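Local coordinates for glycoside hydrolase family 61 protein (Myceliophthora thermophila, PDB 5UFV), which cleaves the beta-1,4-glycosidic bonds of cellulose oxidatively at C1, using one copper ion, an external reductant and O2 or H2O2, at residues T52-Y57 with C172-V177; T5-A10 with V27-W32; G89-C94 with P148-V153. All coordinates share one frame; numbering follows the deposited sequence.

Interaction 1 (T52-Y57 with C172-V177); sequences TGAALY and CAQIKV
Hydrogen bonds from Q174 to two carbonyls of the 52-57 loop make up the polar half of this contact. The amide NE2 donates a hydrogen bond to L56 O over 2.8 Å, with an N-H...O angle of 151°; the acceptor lies in the amide plane of Q174, whereas the donor sits above the L56 carbonyl plane. The same nitrogen reaches A54 O at 3.0 Å, but this second bond is bent and weak. At the other end of the amide, water 1 is placed to donate to Q174 OE1 and itself accepts a hydrogen bond from A54 N at 3.0 Å, and W30 NE1 also donates to OE1. With its chain extended beyond CG, the glutamine reaches the loop. The carbonyls of A54 and L56 would probably lose the donor they share, and W30 NE1 and water 1 their acceptor, with an alanine here.

The aromatic half is formed by K176 and Y57. K176 CE lies over the middle of the Y57 ring, 3.5 Å from its centroid and 14° off the normal, a CH-pi contact. NZ follows over the same face at 4.4 Å, a cation-pi geometry, while also donating to N150 OD1. The lysine leaves its backbone with CG anti to N (chi1 -171°) and then bends at chi3 and chi4, which brings CE over the ring.

Between the two halves runs a backbone contact, Y57 CA to Q174 O at 3.3 Å, of CA-H...O type, just before the chain joins the sheet as strand 58-60, parallel to 167-177. A loop without regular structure is thus fastened to the strand by a side-chain amide and by a lysine whose CE methylene lies nearer the ring than NZ; two carbonyls and one ring face are among the points held.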
ATOM      1  N   THR A  52       6.225  11.514   9.150  1.00 27.10           N
ATOM      2  CA  THR A  52       7.101  12.540   8.588  1.00 27.94           C
ATOM      3  C   THR A  52       8.437  12.002   8.188  1.00 28.00           C
ATOM      4  O   THR A  52       9.141  12.656   7.425  1.00 30.04           O
ATOM      5  CB  THR A  52       7.400  13.639   9.609  1.00 28.70           C
ATOM      6  OG1 THR A  52       7.771  13.035  10.853  1.00 28.11           O
ATOM      7  CG2 THR A  52       6.173  14.548   9.808  1.00 28.90           C
ATOM      8  N   GLY A  53       8.805  10.827   8.707  1.00 27.11           N
ATOM      9  CA  GLY A  53      10.095  10.253   8.398  1.00 26.42           C
ATOM     10  C   GLY A  53      10.519   9.159   9.328  1.00 25.42           C
ATOM     11  O   GLY A  53       9.767   8.721  10.181  1.00 24.41           O
ATOM     12  N   ALA A  54      11.759   8.740   9.147  1.00 25.96           N
ATOM     13  CA  ALA A  54      12.329   7.642   9.892  1.00 27.05           C
ATOM     14  C   ALA A  54      13.857   7.669   9.820  1.00 27.79           C
ATOM     15  O   ALA A  54      14.408   8.191   8.867  1.00 30.29           O
ATOM     16  CB  ALA A  54      11.799   6.331   9.349  1.00 26.86           C
ATOM     17  N   ALA A  55      14.523   7.059  10.801  1.00 28.41           N
ATOM     18  CA  ALA A  55      15.984   7.165  10.956  1.00 28.61           C
ATOM     19  C   ALA A  55      16.753   6.154  10.111  1.00 28.65           C
ATOM     20  O   ALA A  55      17.896   6.422   9.680  1.00 29.83           O
ATOM     21  CB  ALA A  55      16.362   7.004  12.423  1.00 28.28           C
ATOM     22  N   LEU A  56      16.140   4.995   9.899  1.00 27.18           N
ATOM     23  CA  LEU A  56      16.800   3.898   9.208  1.00 28.19           C
ATOM     24  C   LEU A  56      16.189   3.584   7.846  1.00 27.67           C
ATOM     25  O   LEU A  56      15.103   4.037   7.531  1.00 26.98           O
ATOM     26  CB  LEU A  56      16.719   2.635  10.064  1.00 28.27           C
ATOM     27  CG  LEU A  56      17.246   2.773  11.481  1.00 29.04           C
ATOM     28  CD1 LEU A  56      17.153   1.433  12.213  1.00 28.70           C
ATOM     29  CD2 LEU A  56      18.673   3.330  11.501  1.00 29.13           C
ATOM     30  N   TYR A  57      16.905   2.759   7.089  1.00 28.92           N
ATOM     31  CA  TYR A  57      16.483   2.233   5.792  1.00 29.74           C
ATOM     32  C   TYR A  57      16.844   0.740   5.720  1.00 30.68           C
ATOM     33  O   TYR A  57      17.751   0.282   6.406  1.00 29.84           O
ATOM     34  CB  TYR A  57      17.192   2.957   4.651  1.00 30.44           C
ATOM     35  CG  TYR A  57      18.690   2.961   4.823  1.00 32.10           C
ATOM     36  CD1 TYR A  57      19.449   1.872   4.425  1.00 33.40           C
ATOM     37  CD2 TYR A  57      19.349   4.044   5.445  1.00 32.23           C
ATOM     38  CE1 TYR A  57      20.827   1.856   4.605  1.00 34.92           C
ATOM     39  CE2 TYR A  57      20.713   4.036   5.629  1.00 33.04           C
ATOM     40  CZ  TYR A  57      21.446   2.937   5.206  1.00 35.66           C
ATOM     41  OH  TYR A  57      22.807   2.893   5.384  1.00 38.51           O
ATOM     42  N   CYS A 172       4.172   3.981   5.334  1.00 27.62           N
ATOM     43  CA  CYS A 172       5.421   4.117   4.542  1.00 28.90           C
ATOM     44  C   CYS A 172       6.655   3.664   5.329  1.00 26.18           C
ATOM     45  O   CYS A 172       6.713   3.818   6.570  1.00 23.12           O
ATOM     46  CB  CYS A 172       5.660   5.560   4.066  1.00 31.19           C
ATOM     47  SG  CYS A 172       4.215   6.183   3.195  1.00 40.10           S
ATOM     48  N   ALA A 173       7.620   3.126   4.571  1.00 24.04           N
ATOM     49  CA  ALA A 173       8.909   2.624   5.081  1.00 25.19           C
ATOM     50  C   ALA A 173      10.013   3.019   4.124  1.00 25.61           C
ATOM     51  O   ALA A 173       9.735   3.358   2.978  1.00 27.61           O
ATOM     52  CB  ALA A 173       8.880   1.113   5.220  1.00 24.50           C
ATOM     53  N   GLN A 174      11.250   2.963   4.584  1.00 26.32           N
ATOM     54  CA  GLN A 174      12.388   3.488   3.821  1.00 28.61           C
ATOM     55  C   GLN A 174      13.296   2.374   3.253  1.00 30.54           C
ATOM     56  O   GLN A 174      13.810   1.528   3.993  1.00 31.63           O
ATOM     57  CB  GLN A 174      13.189   4.459   4.696  1.00 28.77           C
ATOM     58  CG  GLN A 174      12.343   5.615   5.189  1.00 29.34           C
ATOM     59  CD  GLN A 174      13.118   6.764   5.793  1.00 29.70           C
ATOM     60  OE1 GLN A 174      12.700   7.909   5.683  1.00 32.75           O
ATOM     61  NE2 GLN A 174      14.220   6.474   6.440  1.00 29.52           N
ATOM     62  N   ILE A 175      13.474   2.381   1.935  1.00 32.45           N
ATOM     63  CA  ILE A 175      14.264   1.360   1.237  1.00 34.20           C
ATOM     64  C   ILE A 175      15.386   2.030   0.445  1.00 35.04           C
ATOM     65  O   ILE A 175      15.127   2.920  -0.387  1.00 32.28           O
ATOM     66  CB  ILE A 175      13.411   0.586   0.225  1.00 34.87           C
ATOM     67  CG1 ILE A 175      12.079   0.190   0.845  1.00 35.40           C
ATOM     68  CG2 ILE A 175      14.163  -0.628  -0.301  1.00 36.50           C
ATOM     69  CD1 ILE A 175      12.121  -1.050   1.691  1.00 36.39           C
ATOM     70  N   LYS A 176      16.623   1.609   0.720  1.00 35.33           N
ATOM     71  CA  LYS A 176      17.756   2.007  -0.086  1.00 36.94           C
ATOM     72  C   LYS A 176      17.995   0.903  -1.114  1.00 38.38           C
ATOM     73  O   LYS A 176      18.492  -0.183  -0.764  1.00 39.96           O
ATOM     74  CB  LYS A 176      19.009   2.258   0.753  1.00 37.25           C
ATOM     75  CG  LYS A 176      20.094   2.888  -0.096  1.00 39.89           C
ATOM     76  CD  LYS A 176      21.410   3.142   0.625  1.00 42.81           C
ATOM     77  CE  LYS A 176      21.302   4.030   1.869  1.00 42.94           C
ATOM     78  NZ  LYS A 176      21.056   5.476   1.603  1.00 41.79           N
ATOM     79  N   VAL A 177      17.616   1.185  -2.362  1.00 38.64           N
ATOM     80  CA  VAL A 177      17.748   0.255  -3.496  1.00 39.70           C
ATOM     81  C   VAL A 177      19.139   0.304  -4.101  1.00 42.16           C
ATOM     82  O   VAL A 177      19.574   1.357  -4.581  1.00 43.76           O
ATOM     83  CB  VAL A 177      16.745   0.607  -4.603  1.00 40.52           C
ATOM     84  CG1 VAL A 177      16.947  -0.259  -5.836  1.00 41.75           C
ATOM     85  CG2 VAL A 177      15.330   0.452  -4.075  1.00 40.12           C
TER
HETATM   86  O   HOH W   1      13.170  10.324   6.965  1.00 27.54           O

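Interaction 2 (T5-A10 with V27-W32); sequences TSYNIA and VIQWQW
Strand 4-9 of the four-stranded antiparallel sheet meets the long loop that follows strand 12-15, in the buried interior of the AA9 beta-sandwich. Y7 and Q29 supply the polar link: Q29 NE2 donates to Y7 OH at 3.0 Å, with an N-H...O angle of 146° and the hydroxyl tilted out of the amide plane. The ring and amide planes stand 79° apart, and Q29 CG sits in plane at the edge of the ring. CG of Q29 is anti to its backbone N (chi1 -161°) and the chain stays extended through chi2, a course that takes NE2 to the hydroxyl. Both ends of this amide have further partners, NE2 donating to V4 O and OE1 accepting from W32 NE1 (2.9 Å) and Y17 N.

The apolar part centres on I28. Its CD1 meets I9 CD1 tip to tip at 3.7 Å and lies 3.9 Å from Y7 CD1. T5 CG2 packs more loosely on W32 CZ2, at 4.2 Å. The indole of W32 comes within about 9 Å of the side chain of the copper ligand Y169. Y7 and I9 also touch A173 and I175 of strand 167-177, placing the contact between the sheets of the immunoglobulin-like beta-sandwich of AA9 enzymes.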
ATOM      1  N   THR A   5       2.731  -3.700  10.738  1.00 21.95           N
ATOM      2  CA  THR A   5       3.498  -3.616  11.953  1.00 23.73           C
ATOM      3  C   THR A   5       5.003  -3.984  11.896  1.00 23.92           C
ATOM      4  O   THR A   5       5.746  -3.661  12.833  1.00 25.84           O
ATOM      5  CB  THR A   5       2.778  -4.439  13.046  1.00 25.13           C
ATOM      6  OG1 THR A   5       2.283  -5.682  12.497  1.00 24.71           O
ATOM      7  CG2 THR A   5       1.624  -3.601  13.582  1.00 24.49           C
ATOM      8  N   SER A   6       5.448  -4.633  10.825  1.00 23.03           N
ATOM      9  CA  SER A   6       6.836  -5.063  10.695  1.00 23.10           C
ATOM     10  C   SER A   6       7.107  -5.496   9.250  1.00 24.12           C
ATOM     11  O   SER A   6       6.177  -5.687   8.476  1.00 24.52           O
ATOM     12  CB  SER A   6       7.129  -6.225  11.642  1.00 23.31           C
ATOM     13  OG  SER A   6       6.396  -7.369  11.258  1.00 22.98           O
ATOM     14  N   TYR A   7       8.373  -5.661   8.882  1.00 24.74           N
ATOM     15  CA  TYR A   7       8.720  -6.000   7.501  1.00 24.92           C
ATOM     16  C   TYR A   7       9.807  -7.084   7.436  1.00 27.01           C
ATOM     17  O   TYR A   7      10.620  -7.242   8.354  1.00 27.62           O
ATOM     18  CB  TYR A   7       9.246  -4.767   6.734  1.00 24.85           C
ATOM     19  CG  TYR A   7       8.340  -3.552   6.653  1.00 23.41           C
ATOM     20  CD1 TYR A   7       8.357  -2.585   7.638  1.00 22.39           C
ATOM     21  CD2 TYR A   7       7.502  -3.357   5.566  1.00 22.52           C
ATOM     22  CE1 TYR A   7       7.539  -1.463   7.557  1.00 21.71           C
ATOM     23  CE2 TYR A   7       6.677  -2.254   5.486  1.00 22.07           C
ATOM     24  CZ  TYR A   7       6.706  -1.304   6.482  1.00 21.77           C
ATOM     25  OH  TYR A   7       5.891  -0.197   6.399  1.00 21.07           O
ATOM     26  N   ASN A   8       9.815  -7.813   6.320  1.00 28.33           N
ATOM     27  CA  ASN A   8      10.967  -8.610   5.918  1.00 30.99           C
ATOM     28  C   ASN A   8      11.430  -8.176   4.531  1.00 30.31           C
ATOM     29  O   ASN A   8      10.717  -8.317   3.554  1.00 30.05           O
ATOM     30  CB  ASN A   8      10.672 -10.119   5.941  1.00 32.45           C
ATOM     31  CG  ASN A   8      11.926 -10.945   5.750  1.00 34.01           C
ATOM     32  OD1 ASN A   8      12.531 -10.941   4.678  1.00 38.25           O
ATOM     33  ND2 ASN A   8      12.356 -11.608   6.799  1.00 33.89           N
ATOM     34  N   ILE A   9      12.633  -7.644   4.462  1.00 31.27           N
ATOM     35  CA  ILE A   9      13.154  -7.092   3.229  1.00 32.63           C
ATOM     36  C   ILE A   9      14.508  -7.690   2.913  1.00 34.35           C
ATOM     37  O   ILE A   9      15.483  -7.513   3.651  1.00 32.40           O
ATOM     38  CB  ILE A   9      13.263  -5.565   3.311  1.00 33.75           C
ATOM     39  CG1 ILE A   9      11.850  -4.968   3.398  1.00 33.31           C
ATOM     40  CG2 ILE A   9      13.992  -5.017   2.090  1.00 34.10           C
ATOM     41  CD1 ILE A   9      11.782  -3.609   4.015  1.00 32.90           C
ATOM     42  N   ALA A  10      14.542  -8.386   1.779  1.00 37.38           N
ATOM     43  CA  ALA A  10      15.729  -9.079   1.281  1.00 38.40           C
ATOM     44  C   ALA A  10      16.176 -10.062   2.319  1.00 39.45           C
ATOM     45  O   ALA A  10      17.358 -10.135   2.620  1.00 40.62           O
ATOM     46  CB  ALA A  10      16.831  -8.093   0.949  1.00 38.87           C
ATOM     47  N   VAL A  27      13.673   3.101  13.544  1.00 27.28           N
ATOM     48  CA  VAL A  27      13.049   2.137  12.623  1.00 26.50           C
ATOM     49  C   VAL A  27      13.081   2.597  11.158  1.00 25.77           C
ATOM     50  O   VAL A  27      13.533   3.685  10.855  1.00 26.27           O
ATOM     51  CB  VAL A  27      11.598   1.782  13.064  1.00 26.77           C
ATOM     52  CG1 VAL A  27      11.581   1.031  14.416  1.00 26.12           C
ATOM     53  CG2 VAL A  27      10.717   3.030  13.137  1.00 25.85           C
ATOM     54  N   ILE A  28      12.649   1.746  10.231  1.00 25.91           N
ATOM     55  CA  ILE A  28      12.600   2.120   8.799  1.00 24.77           C
ATOM     56  C   ILE A  28      11.243   2.747   8.408  1.00 23.97           C
ATOM     57  O   ILE A  28      11.119   3.407   7.373  1.00 22.54           O
ATOM     58  CB  ILE A  28      12.914   0.925   7.878  1.00 25.12           C
ATOM     59  CG1 ILE A  28      11.842  -0.165   7.996  1.00 25.09           C
ATOM     60  CG2 ILE A  28      14.280   0.317   8.193  1.00 25.48           C
ATOM     61  CD1 ILE A  28      11.834  -1.134   6.825  1.00 25.17           C
ATOM     62  N   GLN A  29      10.251   2.554   9.276  1.00 24.16           N
ATOM     63  CA  GLN A  29       8.866   2.934   9.025  1.00 24.94           C
ATOM     64  C   GLN A  29       8.531   4.351   9.529  1.00 25.35           C
ATOM     65  O   GLN A  29       8.923   4.738  10.639  1.00 25.72           O
ATOM     66  CB  GLN A  29       7.927   1.922   9.711  1.00 24.92           C
ATOM     67  CG  GLN A  29       6.505   1.926   9.178  1.00 24.69           C
ATOM     68  CD  GLN A  29       5.586   0.959   9.916  1.00 24.45           C
ATOM     69  OE1 GLN A  29       5.590   0.904  11.149  1.00 28.48           O
ATOM     70  NE2 GLN A  29       4.804   0.195   9.179  1.00 22.64           N
ATOM     71  N   TRP A  30       7.780   5.092   8.715  1.00 24.65           N
ATOM     72  CA  TRP A  30       7.264   6.404   9.076  1.00 24.41           C
ATOM     73  C   TRP A  30       6.166   6.230  10.106  1.00 24.62           C
ATOM     74  O   TRP A  30       5.530   5.200  10.165  1.00 24.57           O
ATOM     75  CB  TRP A  30       6.723   7.115   7.835  1.00 24.07           C
ATOM     76  CG  TRP A  30       7.783   7.658   6.943  1.00 23.93           C
ATOM     77  CD1 TRP A  30       9.042   7.167   6.762  1.00 26.16           C
ATOM     78  CD2 TRP A  30       7.672   8.778   6.082  1.00 24.78           C
ATOM     79  NE1 TRP A  30       9.743   7.941   5.848  1.00 26.82           N
ATOM     80  CE2 TRP A  30       8.910   8.933   5.416  1.00 25.94           C
ATOM     81  CE3 TRP A  30       6.649   9.682   5.808  1.00 25.75           C
ATOM     82  CZ2 TRP A  30       9.143   9.941   4.524  1.00 26.01           C
ATOM     83  CZ3 TRP A  30       6.888  10.683   4.909  1.00 25.70           C
ATOM     84  CH2 TRP A  30       8.120  10.811   4.288  1.00 26.33           C
ATOM     85  N   GLN A  31       5.955   7.243  10.928  1.00 25.71           N
ATOM     86  CA  GLN A  31       5.088   7.109  12.089  1.00 25.37           C
ATOM     87  C   GLN A  31       3.666   6.926  11.615  1.00 25.93           C
ATOM     88  O   GLN A  31       3.288   7.361  10.546  1.00 28.79           O
ATOM     89  CB  GLN A  31       5.150   8.349  12.999  1.00 25.21           C
ATOM     90  CG  GLN A  31       6.536   8.797  13.455  1.00 25.20           C
ATOM     91  CD  GLN A  31       7.235   9.707  12.447  1.00 26.09           C
ATOM     92  OE1 GLN A  31       6.908   9.707  11.245  1.00 27.02           O
ATOM     93  NE2 GLN A  31       8.199  10.483  12.918  1.00 25.22           N
ATOM     94  N   TRP A  32       2.875   6.269  12.431  1.00 25.20           N
ATOM     95  CA  TRP A  32       1.448   6.148  12.201  1.00 23.88           C
ATOM     96  C   TRP A  32       0.828   6.198  13.594  1.00 23.84           C
ATOM     97  O   TRP A  32       1.510   5.840  14.563  1.00 23.40           O
ATOM     98  CB  TRP A  32       1.107   4.875  11.435  1.00 22.84           C
ATOM     99  CG  TRP A  32       1.729   3.624  11.962  1.00 22.27           C
ATOM    100  CD1 TRP A  32       2.946   3.141  11.645  1.00 21.77           C
ATOM    101  CD2 TRP A  32       1.147   2.691  12.885  1.00 21.28           C
ATOM    102  NE1 TRP A  32       3.171   1.962  12.310  1.00 22.54           N
ATOM    103  CE2 TRP A  32       2.084   1.659  13.078  1.00 20.75           C
ATOM    104  CE3 TRP A  32      -0.073   2.634  13.569  1.00 21.51           C
ATOM    105  CZ2 TRP A  32       1.855   0.567  13.910  1.00 20.52           C
ATOM    106  CZ3 TRP A  32      -0.310   1.528  14.431  1.00 22.24           C
ATOM    107  CH2 TRP A  32       0.663   0.511  14.581  1.00 21.35           C
TER

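Interaction 3 (G89-C94 with P148-V153); sequences GDFSSC and PGNYLV
F91 lays one face of its ring against the side chain of N150. The asparagine CB is 3.6 Å from the ring centroid and 17° off the normal, a CH-pi contact, and the amide continues over the ring with the two planes only 16° apart, stacked. At the rim of the same ring, Y151 O lies in plane, 3.4 Å from F91 CE1. F91 CG is anti to the carbonyl carbon, a torsion that turns the ring from the loop toward the strand.

The amide held over the phenyl also makes the polar bond of the contact: N150 ND2 donates to G89 O at 2.8 Å, with an N-H...O angle of 140° and the donor tilted from the carbonyl plane. K176 of the adjoining strand holds the other end of the amide.

The contact ties the loop between strands 80-86 and 101-107 to strand 149-159, which pairs antiparallel with 80-86 in the six-stranded sheet of the sandwich. Residues 91-93 form a short 3-10 turn, seen in the backbone bonds from S93 N to D90 O and from C94 N to F91 O, and the C87-C94 disulfide closes the first part of the loop, residues 87-94.

L152 carries the apolar side of the contact. One methyl, CD1, is 4.0 Å from C94 SG, and the other, CD2, is 4.2 Å from F91 CD1, the leucine and phenylalanine running alongside one another and pointing opposite ways.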
ATOM      1  N   GLY A  89      16.631  13.032  -3.150  1.00 39.63           N
ATOM      2  CA  GLY A  89      17.936  12.872  -2.507  1.00 39.05           C
ATOM      3  C   GLY A  89      17.896  12.114  -1.208  1.00 38.50           C
ATOM      4  O   GLY A  89      17.589  10.915  -1.162  1.00 38.18           O
ATOM      5  N   ASP A  90      18.227  12.833  -0.149  1.00 39.06           N
ATOM      6  CA  ASP A  90      18.242  12.315   1.210  1.00 38.99           C
ATOM      7  C   ASP A  90      16.830  11.888   1.617  1.00 38.12           C
ATOM      8  O   ASP A  90      15.863  12.594   1.295  1.00 41.99           O
ATOM      9  CB  ASP A  90      18.719  13.457   2.100  1.00 40.62           C
ATOM     10  CG  ASP A  90      18.955  13.052   3.529  1.00 43.05           C
ATOM     11  OD1 ASP A  90      19.026  11.838   3.807  1.00 46.32           O
ATOM     12  OD2 ASP A  90      19.063  13.971   4.383  1.00 43.04           O
ATOM     13  N   PHE A  91      16.683  10.773   2.328  1.00 34.54           N
ATOM     14  CA  PHE A  91      15.379  10.445   2.929  1.00 33.60           C
ATOM     15  C   PHE A  91      14.812  11.581   3.780  1.00 33.99           C
ATOM     16  O   PHE A  91      13.616  11.776   3.831  1.00 34.45           O
ATOM     17  CB  PHE A  91      15.459   9.252   3.860  1.00 33.02           C
ATOM     18  CG  PHE A  91      15.607   7.934   3.171  1.00 32.09           C
ATOM     19  CD1 PHE A  91      14.546   7.390   2.481  1.00 30.64           C
ATOM     20  CD2 PHE A  91      16.795   7.219   3.266  1.00 31.79           C
ATOM     21  CE1 PHE A  91      14.660   6.167   1.861  1.00 30.30           C
ATOM     22  CE2 PHE A  91      16.914   5.985   2.671  1.00 32.06           C
ATOM     23  CZ  PHE A  91      15.837   5.455   1.967  1.00 31.47           C
ATOM     24  N   SER A  92      15.668  12.306   4.479  1.00 35.11           N
ATOM     25  CA  SER A  92      15.194  13.330   5.396  1.00 35.32           C
ATOM     26  C   SER A  92      14.473  14.473   4.707  1.00 35.52           C
ATOM     27  O   SER A  92      13.655  15.141   5.340  1.00 35.22           O
ATOM     28  CB  SER A  92      16.348  13.883   6.226  1.00 36.40           C
ATOM     29  OG  SER A  92      17.069  12.822   6.821  1.00 36.90           O
ATOM     30  N   SER A  93      14.759  14.719   3.429  1.00 35.66           N
ATOM     31  CA  SER A  93      14.109  15.854   2.744  1.00 35.85           C
ATOM     32  C   SER A  93      13.006  15.369   1.808  1.00 35.81           C
ATOM     33  O   SER A  93      12.425  16.139   1.064  1.00 36.43           O
ATOM     34  CB  SER A  93      15.135  16.741   2.023  1.00 35.85           C
ATOM     35  OG  SER A  93      16.019  15.958   1.275  1.00 35.91           O
ATOM     36  N   CYS A  94      12.700  14.084   1.897  1.00 37.08           N
ATOM     37  CA  CYS A  94      11.665  13.440   1.106  1.00 38.19           C
ATOM     38  C   CYS A  94      10.360  13.529   1.913  1.00 36.73           C
ATOM     39  O   CYS A  94      10.290  12.990   3.020  1.00 33.07           O
ATOM     40  CB  CYS A  94      12.075  11.983   0.932  1.00 40.73           C
ATOM     41  SG  CYS A  94      11.290  11.018  -0.368  1.00 48.42           S
ATOM     42  N   PRO A 148      18.851   2.672  -8.936  1.00 43.50           N
ATOM     43  CA  PRO A 148      19.207   2.712  -7.529  1.00 42.97           C
ATOM     44  C   PRO A 148      18.834   4.024  -6.876  1.00 42.63           C
ATOM     45  O   PRO A 148      18.779   5.039  -7.555  1.00 43.64           O
ATOM     46  CB  PRO A 148      20.739   2.603  -7.548  1.00 44.29           C
ATOM     47  CG  PRO A 148      21.140   3.142  -8.874  1.00 45.65           C
ATOM     48  CD  PRO A 148      20.039   2.737  -9.805  1.00 45.77           C
ATOM     49  N   GLY A 149      18.598   3.999  -5.565  1.00 41.57           N
ATOM     50  CA  GLY A 149      18.565   5.222  -4.764  1.00 40.95           C
ATOM     51  C   GLY A 149      17.720   5.047  -3.525  1.00 39.70           C
ATOM     52  O   GLY A 149      17.366   3.931  -3.162  1.00 39.06           O
ATOM     53  N   ASN A 150      17.376   6.156  -2.883  1.00 37.89           N
ATOM     54  CA  ASN A 150      16.513   6.113  -1.721  1.00 36.39           C
ATOM     55  C   ASN A 150      15.074   6.118  -2.139  1.00 35.64           C
ATOM     56  O   ASN A 150      14.656   7.028  -2.861  1.00 36.56           O
ATOM     57  CB  ASN A 150      16.785   7.306  -0.820  1.00 36.31           C
ATOM     58  CG  ASN A 150      18.221   7.360  -0.365  1.00 37.29           C
ATOM     59  OD1 ASN A 150      18.939   6.348  -0.367  1.00 38.55           O
ATOM     60  ND2 ASN A 150      18.662   8.543  -0.006  1.00 37.91           N
ATOM     61  N   TYR A 151      14.313   5.118  -1.684  1.00 33.90           N
ATOM     62  CA  TYR A 151      12.898   5.025  -2.024  1.00 33.68           C
ATOM     63  C   TYR A 151      12.034   4.846  -0.794  1.00 32.29           C
ATOM     64  O   TYR A 151      12.435   4.208   0.169  1.00 32.81           O
ATOM     65  CB  TYR A 151      12.613   3.825  -2.925  1.00 34.84           C
ATOM     66  CG  TYR A 151      13.069   3.895  -4.362  1.00 35.75           C
ATOM     67  CD1 TYR A 151      14.355   3.514  -4.711  1.00 37.77           C
ATOM     68  CD2 TYR A 151      12.194   4.238  -5.373  1.00 36.41           C
ATOM     69  CE1 TYR A 151      14.782   3.530  -6.027  1.00 39.99           C
ATOM     70  CE2 TYR A 151      12.604   4.267  -6.711  1.00 39.23           C
ATOM     71  CZ  TYR A 151      13.903   3.906  -7.041  1.00 39.94           C
ATOM     72  OH  TYR A 151      14.355   3.919  -8.358  1.00 40.30           O
ATOM     73  N   LEU A 152      10.814   5.358  -0.867  1.00 31.77           N
ATOM     74  CA  LEU A 152       9.776   4.991   0.088  1.00 30.31           C
ATOM     75  C   LEU A 152       8.974   3.879  -0.536  1.00 30.32           C
ATOM     76  O   LEU A 152       8.847   3.804  -1.752  1.00 29.41           O
ATOM     77  CB  LEU A 152       8.850   6.151   0.379  1.00 29.94           C
ATOM     78  CG  LEU A 152       9.508   7.496   0.678  1.00 30.97           C
ATOM     79  CD1 LEU A 152       8.421   8.526   0.927  1.00 31.18           C
ATOM     80  CD2 LEU A 152      10.431   7.388   1.873  1.00 31.72           C
ATOM     81  N   VAL A 153       8.449   3.004   0.301  1.00 29.82           N
ATOM     82  CA  VAL A 153       7.524   1.992  -0.163  1.00 29.49           C
ATOM     83  C   VAL A 153       6.277   2.172   0.660  1.00 27.94           C
ATOM     84  O   VAL A 153       6.395   2.404   1.839  1.00 29.39           O
ATOM     85  CB  VAL A 153       8.070   0.587   0.047  1.00 30.84           C
ATOM     86  CG1 VAL A 153       8.486   0.368   1.497  1.00 31.31           C
ATOM     87  CG2 VAL A 153       7.029  -0.444  -0.378  1.00 30.97           C
TER

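Overall arrangement
Along the chain interaction 2 closes first, and interaction 3 is nested within the loop closed by interaction 1. The centres of interactions 1 and 3 are about 7 Å apart. Their strands, 167-177 and 149-159, are antiparallel neighbours in the six-stranded sheet, joined by the I175 O to Y151 N pair at 2.7 Å. Interaction 2, about 8 Å from interaction 1 between centres, brings in strand 4-9 of the other sheet; its loop touches strand 167-177 where C172 O meets W30 N at 2.7 Å. Interactions 2 and 3, about 15 Å apart, meet through W30. Three loops are therefore fixed against the two sheets of one sandwich, with W32 nearest the copper end.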